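Local coordinates for protein tryptophan synthase alpha chain (PDB 6V82) that probably cleaves indoleglycerol phosphate to indole and glyceraldehyde 3-phosphate, as the alpha subunit of tryptophan synthase in the last step of tryptophan biosynthesis, at residues A[45-50]-A[92-97]; A[96-101]-A[120-125]. All coordinates share one frame; numbering follows the deposited sequence.

Contact 1: residues A[45-50]-A[92-97]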
ATOM      1  N   LEU A  45      22.604  44.446  -7.919  1.00 23.94           N
ATOM      2  CA  LEU A  45      22.940  43.437  -8.908  1.00 24.08           C
ATOM      3  C   LEU A  45      22.841  42.054  -8.261  1.00 28.90           C
ATOM      4  O   LEU A  45      23.574  41.747  -7.309  1.00 27.60           O
ATOM      5  CB  LEU A  45      24.335  43.717  -9.467  1.00 23.72           C
ATOM      6  CG  LEU A  45      24.738  42.979 -10.730  1.00 35.85           C
ATOM      7  CD1 LEU A  45      23.791  43.311 -11.884  1.00 37.85           C
ATOM      8  CD2 LEU A  45      26.171  43.350 -11.074  1.00 41.30           C
ATOM      9  N   GLY A  46      21.915  41.232  -8.755  1.00 28.61           N
ATOM     10  CA  GLY A  46      21.703  39.925  -8.165  1.00 26.14           C
ATOM     11  C   GLY A  46      22.673  38.878  -8.677  1.00 25.80           C
ATOM     12  O   GLY A  46      22.772  38.660  -9.893  1.00 24.44           O
ATOM     13  N   PHE A  47      23.426  38.270  -7.764  1.00 19.60           N
ATOM     14  CA  PHE A  47      24.150  37.033  -8.038  1.00 22.60           C
ATOM     15  C   PHE A  47      23.113  35.912  -8.065  1.00 28.60           C
ATOM     16  O   PHE A  47      22.534  35.586  -7.013  1.00 27.53           O
ATOM     17  CB  PHE A  47      25.234  36.798  -6.970  1.00 25.54           C
ATOM     18  CG  PHE A  47      26.335  35.833  -7.383  1.00 28.58           C
ATOM     19  CD1 PHE A  47      27.629  35.992  -6.886  1.00 28.73           C
ATOM     20  CD2 PHE A  47      26.083  34.762  -8.231  1.00 29.16           C
ATOM     21  CE1 PHE A  47      28.664  35.106  -7.236  1.00 29.82           C
ATOM     22  CE2 PHE A  47      27.111  33.872  -8.592  1.00 32.39           C
ATOM     23  CZ  PHE A  47      28.406  34.050  -8.090  1.00 31.26           C
ATOM     24  N   PRO A  48      22.793  35.349  -9.226  1.00 26.01           N
ATOM     25  CA  PRO A  48      21.725  34.350  -9.279  1.00 24.86           C
ATOM     26  C   PRO A  48      22.139  33.077  -8.562  1.00 31.14           C
ATOM     27  O   PRO A  48      23.271  32.603  -8.697  1.00 29.14           O
ATOM     28  CB  PRO A  48      21.532  34.118 -10.780  1.00 26.60           C
ATOM     29  CG  PRO A  48      22.833  34.513 -11.369  1.00 27.33           C
ATOM     30  CD  PRO A  48      23.329  35.657 -10.559  1.00 21.44           C
ATOM     31  N   PHE A  49      21.207  32.530  -7.788  1.00 26.92           N
ATOM     32  CA  PHE A  49      21.449  31.327  -7.014  1.00 26.22           C
ATOM     33  C   PHE A  49      20.466  30.258  -7.463  1.00 31.67           C
ATOM     34  O   PHE A  49      19.337  30.559  -7.856  1.00 34.72           O
ATOM     35  CB  PHE A  49      21.305  31.600  -5.507  1.00 26.53           C
ATOM     36  CG  PHE A  49      21.626  30.422  -4.640  1.00 25.95           C
ATOM     37  CD1 PHE A  49      22.795  29.703  -4.829  1.00 25.70           C
ATOM     38  CD2 PHE A  49      20.764  30.037  -3.624  1.00 23.31           C
ATOM     39  CE1 PHE A  49      23.086  28.614  -4.022  1.00 22.06           C
ATOM     40  CE2 PHE A  49      21.052  28.955  -2.812  1.00 22.96           C
ATOM     41  CZ  PHE A  49      22.205  28.240  -3.012  1.00 27.23           C
ATOM     42  N   SER A  50      20.908  29.002  -7.420  1.00 28.24           N
ATOM     43  CA  SER A  50      20.057  27.926  -7.892  1.00 28.97           C
ATOM     44  C   SER A  50      18.837  27.711  -6.999  1.00 36.38           C
ATOM     45  O   SER A  50      17.869  27.075  -7.437  1.00 33.57           O
ATOM     46  CB  SER A  50      20.859  26.631  -7.985  1.00 27.15           C
ATOM     47  OG  SER A  50      21.219  26.178  -6.689  1.00 32.42           O
ATOM     48  N   LEU A  92      27.103  50.265  -6.607  1.00 28.40           N
ATOM     49  CA  LEU A  92      26.675  48.912  -6.971  1.00 28.90           C
ATOM     50  C   LEU A  92      26.610  48.045  -5.722  1.00 31.88           C
ATOM     51  O   LEU A  92      27.622  47.875  -5.030  1.00 39.78           O
ATOM     52  CB  LEU A  92      27.624  48.275  -7.985  1.00 34.70           C
ATOM     53  CG  LEU A  92      27.760  49.002  -9.321  1.00 35.99           C
ATOM     54  CD1 LEU A  92      28.814  48.344 -10.192  1.00 32.13           C
ATOM     55  CD2 LEU A  92      26.427  49.018 -10.022  1.00 30.65           C
ATOM     56  N   ILE A  93      25.424  47.509  -5.440  1.00 28.66           N
ATOM     57  CA  ILE A  93      25.201  46.540  -4.370  1.00 24.23           C
ATOM     58  C   ILE A  93      25.179  45.155  -4.997  1.00 27.41           C
ATOM     59  O   ILE A  93      24.364  44.884  -5.890  1.00 25.87           O
ATOM     60  CB  ILE A  93      23.876  46.799  -3.631  1.00 28.81           C
ATOM     61  CG1 ILE A  93      23.750  48.248  -3.164  1.00 33.72           C
ATOM     62  CG2 ILE A  93      23.743  45.855  -2.462  1.00 30.52           C
ATOM     63  CD1 ILE A  93      24.973  48.739  -2.433  1.00 42.59           C
ATOM     64  N   LEU A  94      26.058  44.267  -4.545  1.00 24.37           N
ATOM     65  CA  LEU A  94      25.906  42.865  -4.910  1.00 21.78           C
ATOM     66  C   LEU A  94      24.909  42.227  -3.952  1.00 26.45           C
ATOM     67  O   LEU A  94      25.135  42.189  -2.735  1.00 27.00           O
ATOM     68  CB  LEU A  94      27.230  42.118  -4.868  1.00 20.95           C
ATOM     69  CG  LEU A  94      27.059  40.725  -5.476  1.00 28.70           C
ATOM     70  CD1 LEU A  94      26.765  40.860  -6.947  1.00 29.69           C
ATOM     71  CD2 LEU A  94      28.301  39.859  -5.254  1.00 32.87           C
ATOM     72  N   TYR A  95      23.796  41.754  -4.499  1.00 20.02           N
ATOM     73  CA  TYR A  95      22.804  41.008  -3.747  1.00 24.34           C
ATOM     74  C   TYR A  95      22.999  39.528  -4.027  1.00 24.16           C
ATOM     75  O   TYR A  95      23.054  39.125  -5.198  1.00 22.20           O
ATOM     76  CB  TYR A  95      21.397  41.452  -4.140  1.00 26.99           C
ATOM     77  CG  TYR A  95      20.312  40.569  -3.610  1.00 30.37           C
ATOM     78  CD1 TYR A  95      19.827  40.735  -2.315  1.00 29.75           C
ATOM     79  CD2 TYR A  95      19.754  39.574  -4.409  1.00 32.80           C
ATOM     80  CE1 TYR A  95      18.814  39.926  -1.822  1.00 34.34           C
ATOM     81  CE2 TYR A  95      18.732  38.764  -3.933  1.00 40.32           C
ATOM     82  CZ  TYR A  95      18.270  38.941  -2.639  1.00 39.50           C
ATOM     83  OH  TYR A  95      17.275  38.121  -2.163  1.00 45.69           O
ATOM     84  N   SER A  96      23.105  38.723  -2.964  1.00 16.93           N
ATOM     85  CA  SER A  96      23.482  37.329  -3.160  1.00 19.86           C
ATOM     86  C   SER A  96      23.019  36.457  -2.008  1.00 23.63           C
ATOM     87  O   SER A  96      22.810  36.917  -0.879  1.00 26.80           O
ATOM     88  CB  SER A  96      25.000  37.192  -3.319  1.00 27.05           C
ATOM     89  OG  SER A  96      25.388  35.844  -3.340  1.00 25.39           O
ATOM     90  N   TYR A  97      22.892  35.174  -2.314  1.00 19.25           N
ATOM     91  CA  TYR A  97      22.821  34.159  -1.281  1.00 20.87           C
ATOM     92  C   TYR A  97      24.226  33.848  -0.771  1.00 20.79           C
ATOM     93  O   TYR A  97      25.229  34.190  -1.398  1.00 21.28           O
ATOM     94  CB  TYR A  97      22.108  32.911  -1.814  1.00 19.47           C
ATOM     95  CG  TYR A  97      20.632  33.170  -1.883  1.00 26.05           C
ATOM     96  CD1 TYR A  97      20.097  33.971  -2.887  1.00 28.19           C
ATOM     97  CD2 TYR A  97      19.782  32.690  -0.907  1.00 21.99           C
ATOM     98  CE1 TYR A  97      18.751  34.243  -2.935  1.00 27.42           C
ATOM     99  CE2 TYR A  97      18.424  32.964  -0.944  1.00 27.53           C
ATOM    100  CZ  TYR A  97      17.921  33.739  -1.963  1.00 26.90           C
ATOM    101  OH  TYR A  97      16.580  34.012  -2.018  1.00 27.80           O
TER
HETATM  102  O   HOH W   1      23.756  34.245  -4.768  1.00 32.13           O
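Phe49 holds its CG anti to the backbone N (chi1 -176°), whereas Tyr97 has CG anti to the carbonyl carbon instead (chi1 -76°), and with these torsions the two side chains cross at about a right angle just beyond the C-terminal ends of neighbouring parallel strands of the TIM barrel. Their rings are nearly parallel, with planes 23° apart, but slid so far that they barely overlap. The nearest approach is Phe49 CD2 to Tyr97 CG, 3.6 Å, with Phe49 CB also against Tyr97 CD1. Before this pair the backbones run as a regular parallel ladder. Leu45 N donates to Ile93 O at 2.7 Å, Leu45 O accepts Tyr95 N from above its carbonyl plane, and Phe47 N closes on Tyr95 O. Leu94 lays its CD1 against the Leu45 carbonyl oxygen, on the face of the sheet covered by helix 73-84. Gly46 CA faces the edge of the Tyr95 ring on the barrel's inner side, where the hydroxyls of both Tyr95 and Tyr97 bond to Asp55, a predicted proton acceptor. The segments therefore help to line the probable active site. Past the ladder, Phe47 CB packs on Ser96 CB at 3.7 Å, and a water bridges the two backbones where direct pairing stops: it donates to Phe47 O at 2.9 Å and accepts from Tyr97 N at 2.8 Å.

Contact 2: residues A[96-101]-A[120-125]; sequences SYYNPL and VCVIDL
Tyr97 and Ile123 lie side by side and point the same way, with the CG2 methyl of Ile123 seated over the centre of the tyrosine ring in a CH-pi contact, 3.6 Å from the centroid. Tyr98 turns to the other flank of the Val122–Leu125 type I turn. Leu125 CD1 sits over one face of its ring, toward the rim and 3.8 Å from Tyr98 CE2, while Val122 CG1 reaches Tyr98 CB. Asp124 comes in between the two tyrosines. Its CG stands between its own backbone N and carbonyl carbon (chi1 60°), which carries the carboxylate across Tyr97 at about a right angle, the planes of ring and carboxylate 63° apart. OD1 accepts a weak, bent hydrogen bond from Tyr98 N at 2.8 Å; OD2 takes a water at 2.8 Å that in turn accepts from Asn99 N. Next to the turn, on the strand side, the last parallel rungs join Ser96 N to Cys121 O at 3.0 Å and Ile123 N to Ser96 O. Further back along strand 119-122, Leu101 CD1 meets Val120 CG1, and Phe137 of helix 136-144 packs against Leu101, Val122 and Leu125. The hydroxyl of Tyr98 bonds to a polar side chain of another protein's chain. With one carboxylate receiving the N-H groups of Tyr98, weakly, and Asn99, through water, at the start of helix 98-102, its negative charge would probably complement the helix dipole there.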
ATOM      1  N   SER A  96      23.105  38.723  -2.964  1.00 16.93           N
ATOM      2  CA  SER A  96      23.482  37.329  -3.160  1.00 19.86           C
ATOM      3  C   SER A  96      23.019  36.457  -2.008  1.00 23.63           C
ATOM      4  O   SER A  96      22.810  36.917  -0.879  1.00 26.80           O
ATOM      5  CB  SER A  96      25.000  37.192  -3.319  1.00 27.05           C
ATOM      6  OG  SER A  96      25.388  35.844  -3.340  1.00 25.39           O
ATOM      7  N   TYR A  97      22.892  35.174  -2.314  1.00 19.25           N
ATOM      8  CA  TYR A  97      22.821  34.159  -1.281  1.00 20.87           C
ATOM      9  C   TYR A  97      24.226  33.848  -0.771  1.00 20.79           C
ATOM     10  O   TYR A  97      25.229  34.190  -1.398  1.00 21.28           O
ATOM     11  CB  TYR A  97      22.108  32.911  -1.814  1.00 19.47           C
ATOM     12  CG  TYR A  97      20.632  33.170  -1.883  1.00 26.05           C
ATOM     13  CD1 TYR A  97      20.097  33.971  -2.887  1.00 28.19           C
ATOM     14  CD2 TYR A  97      19.782  32.690  -0.907  1.00 21.99           C
ATOM     15  CE1 TYR A  97      18.751  34.243  -2.935  1.00 27.42           C
ATOM     16  CE2 TYR A  97      18.424  32.964  -0.944  1.00 27.53           C
ATOM     17  CZ  TYR A  97      17.921  33.739  -1.963  1.00 26.90           C
ATOM     18  OH  TYR A  97      16.580  34.012  -2.018  1.00 27.80           O
ATOM     19  N   TYR A  98      24.291  33.217   0.400  1.00 22.83           N
ATOM     20  CA  TYR A  98      25.575  33.084   1.068  1.00 23.06           C
ATOM     21  C   TYR A  98      26.497  32.144   0.311  1.00 28.95           C
ATOM     22  O   TYR A  98      27.689  32.435   0.152  1.00 30.86           O
ATOM     23  CB  TYR A  98      25.378  32.596   2.497  1.00 22.36           C
ATOM     24  CG  TYR A  98      26.659  32.608   3.295  1.00 27.64           C
ATOM     25  CD1 TYR A  98      27.716  33.464   2.963  1.00 28.94           C
ATOM     26  CD2 TYR A  98      26.828  31.749   4.370  1.00 27.99           C
ATOM     27  CE1 TYR A  98      28.917  33.460   3.701  1.00 31.84           C
ATOM     28  CE2 TYR A  98      27.998  31.742   5.103  1.00 32.36           C
ATOM     29  CZ  TYR A  98      29.038  32.594   4.773  1.00 33.03           C
ATOM     30  OH  TYR A  98      30.179  32.556   5.538  1.00 31.39           O
ATOM     31  N   ASN A  99      25.968  31.018  -0.170  1.00 28.19           N
ATOM     32  CA  ASN A  99      26.839  29.942  -0.643  1.00 29.17           C
ATOM     33  C   ASN A  99      27.726  30.332  -1.824  1.00 30.01           C
ATOM     34  O   ASN A  99      28.922  29.993  -1.799  1.00 38.00           O
ATOM     35  CB  ASN A  99      26.010  28.701  -0.973  1.00 22.63           C
ATOM     36  CG  ASN A  99      26.868  27.465  -1.061  1.00 26.18           C
ATOM     37  OD1 ASN A  99      27.514  27.084  -0.081  1.00 26.15           O
ATOM     38  ND2 ASN A  99      26.904  26.835  -2.236  1.00 24.62           N
ATOM     39  N   PRO A 100      27.240  31.009  -2.872  1.00 29.10           N
ATOM     40  CA  PRO A 100      28.164  31.402  -3.950  1.00 28.12           C
ATOM     41  C   PRO A 100      29.327  32.267  -3.470  1.00 32.30           C
ATOM     42  O   PRO A 100      30.383  32.273  -4.118  1.00 30.97           O
ATOM     43  CB  PRO A 100      27.254  32.156  -4.930  1.00 20.64           C
ATOM     44  CG  PRO A 100      25.901  31.570  -4.671  1.00 28.08           C
ATOM     45  CD  PRO A 100      25.856  31.399  -3.191  1.00 19.12           C
ATOM     46  N   LEU A 101      29.166  33.003  -2.364  1.00 25.19           N
ATOM     47  CA  LEU A 101      30.287  33.758  -1.820  1.00 26.15           C
ATOM     48  C   LEU A 101      31.080  32.934  -0.821  1.00 26.24           C
ATOM     49  O   LEU A 101      32.310  33.034  -0.784  1.00 28.40           O
ATOM     50  CB  LEU A 101      29.801  35.068  -1.188  1.00 23.99           C
ATOM     51  CG  LEU A 101      29.184  36.030  -2.217  1.00 21.97           C
ATOM     52  CD1 LEU A 101      28.439  37.192  -1.580  1.00 19.95           C
ATOM     53  CD2 LEU A 101      30.270  36.564  -3.136  1.00 24.00           C
ATOM     54  N   VAL A 120      27.729  44.668  -0.277  1.00 23.37           N
ATOM     55  CA  VAL A 120      27.305  43.284  -0.421  1.00 24.04           C
ATOM     56  C   VAL A 120      26.153  43.047   0.537  1.00 23.25           C
ATOM     57  O   VAL A 120      26.254  43.345   1.733  1.00 30.46           O
ATOM     58  CB  VAL A 120      28.458  42.294  -0.166  1.00 24.72           C
ATOM     59  CG1 VAL A 120      27.930  40.876  -0.131  1.00 25.88           C
ATOM     60  CG2 VAL A 120      29.528  42.435  -1.269  1.00 23.32           C
ATOM     61  N   CYS A 121      25.048  42.555   0.003  1.00 19.30           N
ATOM     62  CA  CYS A 121      23.871  42.196   0.785  1.00 25.90           C
ATOM     63  C   CYS A 121      23.686  40.682   0.697  1.00 24.76           C
ATOM     64  O   CYS A 121      23.460  40.139  -0.394  1.00 19.07           O
ATOM     65  CB  CYS A 121      22.636  42.932   0.268  1.00 26.98           C
ATOM     66  SG  CYS A 121      21.131  42.594   1.208  1.00 34.21           S
ATOM     67  N   VAL A 122      23.827  39.995   1.823  1.00 23.07           N
ATOM     68  CA  VAL A 122      23.694  38.546   1.853  1.00 28.41           C
ATOM     69  C   VAL A 122      22.392  38.226   2.578  1.00 28.81           C
ATOM     70  O   VAL A 122      22.291  38.397   3.805  1.00 27.78           O
ATOM     71  CB  VAL A 122      24.901  37.868   2.507  1.00 26.52           C
ATOM     72  CG1 VAL A 122      24.815  36.367   2.295  1.00 29.10           C
ATOM     73  CG2 VAL A 122      26.164  38.384   1.882  1.00 23.88           C
ATOM     74  N   ILE A 123      21.401  37.749   1.809  1.00 28.37           N
ATOM     75  CA  ILE A 123      20.015  37.720   2.286  1.00 29.19           C
ATOM     76  C   ILE A 123      19.797  36.613   3.312  1.00 29.48           C
ATOM     77  O   ILE A 123      18.911  36.727   4.169  1.00 30.26           O
ATOM     78  CB  ILE A 123      19.038  37.595   1.099  1.00 27.65           C
ATOM     79  CG1 ILE A 123      17.598  37.854   1.553  1.00 31.07           C
ATOM     80  CG2 ILE A 123      19.139  36.232   0.448  1.00 27.28           C
ATOM     81  CD1 ILE A 123      17.325  39.292   1.946  1.00 33.43           C
ATOM     82  N   ASP A 124      20.600  35.544   3.273  1.00 29.19           N
ATOM     83  CA  ASP A 124      20.449  34.425   4.200  1.00 31.43           C
ATOM     84  C   ASP A 124      21.628  34.291   5.159  1.00 29.31           C
ATOM     85  O   ASP A 124      21.833  33.212   5.727  1.00 26.37           O
ATOM     86  CB  ASP A 124      20.233  33.108   3.439  1.00 28.76           C
ATOM     87  CG  ASP A 124      21.396  32.762   2.511  1.00 38.36           C
ATOM     88  OD1 ASP A 124      22.123  33.694   2.073  1.00 36.88           O
ATOM     89  OD2 ASP A 124      21.585  31.557   2.223  1.00 25.17           O
ATOM     90  N   LEU A 125      22.406  35.359   5.363  1.00 29.63           N
ATOM     91  CA  LEU A 125      23.459  35.377   6.381  1.00 33.33           C
ATOM     92  C   LEU A 125      23.134  36.450   7.408  1.00 33.91           C
ATOM     93  O   LEU A 125      23.533  37.612   7.249  1.00 41.49           O
ATOM     94  CB  LEU A 125      24.833  35.627   5.766  1.00 33.78           C
ATOM     95  CG  LEU A 125      25.999  35.578   6.762  1.00 32.06           C
ATOM     96  CD1 LEU A 125      26.177  34.183   7.332  1.00 27.47           C
ATOM     97  CD2 LEU A 125      27.275  36.062   6.108  1.00 30.73           C
TER
HETATM   98  O   HOH W   2      23.191  30.047   0.578  1.00 24.78           O

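Overall arrangement
From the N terminus, the chain leaves strand 42-46, passes through two helices, 57-68 and 73-84, and returns on strand 92-96, where contact 1 closes the excursion as a parallel beta-alpha-beta crossover. It continues through helices 98-102 and 106-115 to strand 119-122, and contact 2 closes this second, shorter crossover. The loops do not nest: they follow in series, the second beginning on Ser96 and Tyr97, where the first ends. Strand 92-96 is thus the middle of three adjacent barrel strands, and a probable hydrogen bond from Cys121 N to Leu94 O extends the pairing. Beyond the strand ends, Pro100 of contact 2 packs against Phe47 and Phe49 of contact 1, tying the two loop regions together.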